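Local coordinates for protein serpin 2 (Anopheles gambiae, PDB 3PZF) that inhibits clip-domain serine proteases of the mosquito hemolymph and thereby holds back phenoloxidase activation and melanization, at residues N153-H158 with V180-F185. Sequence-based numbering, arbitrary orientation.
Sequences NWVSEH and VNVIYF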
loop_
_atom_site.group_PDB
_atom_site.type_symbol
_atom_site.label_atom_id
_atom_site.label_comp_id
_atom_site.label_asym_id
_atom_site.label_seq_id
_atom_site.Cartn_x
_atom_site.Cartn_y
_atom_site.Cartn_z
ATOM N N ASN A 153 16.929 11.700 1.527
ATOM C CA ASN A 153 17.230 11.677 2.950
ATOM C C ASN A 153 15.933 11.706 3.765
ATOM O O ASN A 153 15.857 11.135 4.840
ATOM C CB ASN A 153 18.158 12.835 3.337
ATOM C CG ASN A 153 19.557 12.689 2.739
ATOM O OD1 ASN A 153 19.918 11.629 2.214
ATOM N ND2 ASN A 153 20.352 13.752 2.826
ATOM N N TRP A 154 14.906 12.361 3.232
ATOM C CA TRP A 154 13.616 12.414 3.892
ATOM C C TRP A 154 12.993 11.017 3.891
ATOM O O TRP A 154 12.412 10.575 4.888
ATOM C CB TRP A 154 12.711 13.432 3.186
ATOM C CG TRP A 154 11.326 13.506 3.736
ATOM C CD1 TRP A 154 10.878 14.308 4.754
ATOM C CD2 TRP A 154 10.201 12.748 3.293
ATOM N NE1 TRP A 154 9.537 14.078 4.980
ATOM C CE2 TRP A 154 9.094 13.131 4.089
ATOM C CE3 TRP A 154 10.017 11.783 2.300
ATOM C CZ2 TRP A 154 7.834 12.589 3.916
ATOM C CZ3 TRP A 154 8.757 11.248 2.126
ATOM C CH2 TRP A 154 7.684 11.642 2.934
ATOM N N VAL A 155 13.134 10.311 2.775
ATOM C CA VAL A 155 12.605 8.943 2.680
ATOM C C VAL A 155 13.270 8.052 3.736
ATOM O O VAL A 155 12.589 7.311 4.460
ATOM C CB VAL A 155 12.802 8.362 1.256
ATOM C CG1 VAL A 155 12.674 6.822 1.251
ATOM C CG2 VAL A 155 11.804 9.002 0.288
ATOM N N SER A 156 14.592 8.136 3.840
ATOM C CA SER A 156 15.336 7.315 4.799
ATOM C C SER A 156 14.917 7.617 6.237
ATOM O O SER A 156 14.632 6.723 7.023
ATOM C CB SER A 156 16.838 7.559 4.657
ATOM O OG SER A 156 17.557 6.704 5.530
ATOM N N GLU A 157 14.896 8.897 6.566
ATOM C CA GLU A 157 14.553 9.369 7.891
ATOM C C GLU A 157 13.163 8.909 8.334
ATOM O O GLU A 157 12.950 8.640 9.513
ATOM C CB GLU A 157 14.663 10.901 7.908
ATOM C CG GLU A 157 13.865 11.606 8.984
ATOM C CD GLU A 157 13.988 13.119 8.890
ATOM O OE1 GLU A 157 14.801 13.602 8.070
ATOM O OE2 GLU A 157 13.271 13.823 9.634
ATOM N N HIS A 158 12.232 8.789 7.391
ATOM C CA HIS A 158 10.844 8.443 7.733
ATOM C C HIS A 158 10.498 6.957 7.578
ATOM O O HIS A 158 9.358 6.548 7.840
ATOM C CB HIS A 158 9.872 9.316 6.929
ATOM C CG HIS A 158 9.909 10.759 7.331
ATOM N ND1 HIS A 158 9.088 11.279 8.309
ATOM C CD2 HIS A 158 10.693 11.781 6.919
ATOM C CE1 HIS A 158 9.354 12.561 8.469
ATOM N NE2 HIS A 158 10.326 12.893 7.641
ATOM N N VAL A 180 5.367 13.029 -2.612
ATOM C CA VAL A 180 6.079 11.776 -2.334
ATOM C C VAL A 180 5.421 11.102 -1.154
ATOM O O VAL A 180 5.132 11.753 -0.166
ATOM C CB VAL A 180 7.562 12.055 -1.993
ATOM C CG1 VAL A 180 8.296 10.746 -1.661
ATOM C CG2 VAL A 180 8.244 12.735 -3.156
ATOM N N ASN A 181 5.161 9.801 -1.268
ATOM C CA ASN A 181 4.636 9.035 -0.165
ATOM C C ASN A 181 5.437 7.754 0.035
ATOM O O ASN A 181 5.764 7.062 -0.921
ATOM C CB ASN A 181 3.173 8.668 -0.410
ATOM C CG ASN A 181 2.633 7.716 0.638
ATOM O OD1 ASN A 181 2.238 8.127 1.736
ATOM N ND2 ASN A 181 2.630 6.450 0.319
ATOM N N VAL A 182 5.742 7.446 1.288
ATOM C CA VAL A 182 6.391 6.188 1.621
ATOM C C VAL A 182 5.694 5.582 2.831
ATOM O O VAL A 182 4.974 6.250 3.569
ATOM C CB VAL A 182 7.915 6.337 1.909
ATOM C CG1 VAL A 182 8.664 6.800 0.651
ATOM C CG2 VAL A 182 8.158 7.323 3.038
ATOM N N ILE A 183 5.905 4.288 3.024
ATOM C CA ILE A 183 5.281 3.587 4.131
ATOM C C ILE A 183 6.270 2.567 4.651
ATOM O O ILE A 183 7.101 2.065 3.890
ATOM C CB ILE A 183 3.995 2.877 3.714
ATOM C CG1 ILE A 183 3.299 2.300 4.957
ATOM C CG2 ILE A 183 4.320 1.782 2.682
ATOM C CD1 ILE A 183 1.896 1.733 4.677
ATOM N N TYR A 184 6.223 2.320 5.953
ATOM C CA TYR A 184 7.170 1.401 6.584
ATOM C C TYR A 184 6.409 0.627 7.639
ATOM O O TYR A 184 5.518 1.180 8.303
ATOM C CB TYR A 184 8.337 2.176 7.207
ATOM C CG TYR A 184 9.095 1.402 8.266
ATOM C CD1 TYR A 184 10.136 0.555 7.921
ATOM C CD2 TYR A 184 8.755 1.510 9.610
ATOM C CE1 TYR A 184 10.843 -0.151 8.894
ATOM C CE2 TYR A 184 9.451 0.813 10.588
ATOM C CZ TYR A 184 10.488 -0.015 10.226
ATOM O OH TYR A 184 11.170 -0.713 11.199
ATOM N N PHE A 185 6.719 -0.663 7.778
ATOM C CA PHE A 185 5.986 -1.490 8.720
ATOM C C PHE A 185 6.876 -2.574 9.305
ATOM O O PHE A 185 7.476 -3.348 8.577
ATOM C CB PHE A 185 4.788 -2.146 8.050
ATOM C CG PHE A 185 4.164 -3.230 8.880
ATOM C CD1 PHE A 185 3.668 -2.955 10.146
ATOM C CD2 PHE A 185 4.085 -4.524 8.400
ATOM C CE1 PHE A 185 3.092 -3.961 10.914
ATOM C CE2 PHE A 185 3.509 -5.537 9.170
ATOM C CZ PHE A 185 3.021 -5.248 10.432
#
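W154 and V155 meet V180 and V182, a worked example of helix-on-sheet packing in the serpin fold, where helix F (144-158) lies across one face of the central β-sheet A, which contains strand 177-188. The axes of the two short segments run in the same general direction, 26° apart and 9.0 Å at closest approach, and the contact is wholly apolar and buried. W154 leads. With CG anti to the backbone N (chi1 176°), its indole reaches across to the strand, and the six-membered ring does the touching: W154 CZ3 lies 3.8 Å from V180 CG1 and 4.1 Å from V182 CG2. Both methyls approach the ring obliquely, while F113 of the neighbouring strand 105-115 meets the indole edge-to-face. V155 is the residue whose CA comes closest to the strand, 6.9 Å from V182 CA. Its CB points past the strand, and the methyls make the contact: V182 CG1 faces both of them, with V155 CG2 3.9 Å from V182 CG1. The V155 side chain also packs on L163 and I166 of the following loop. One turn after W154, H158 belongs to the contact indirectly: its imidazole overlies the rim of one indole face, with H158 CD2 3.2 Å above the W154 ring plane. On the strand, alternation puts V180 and V182 on the helix side and N181 on the other, where N181 OD1 is hydrogen-bonded to T110 OG1.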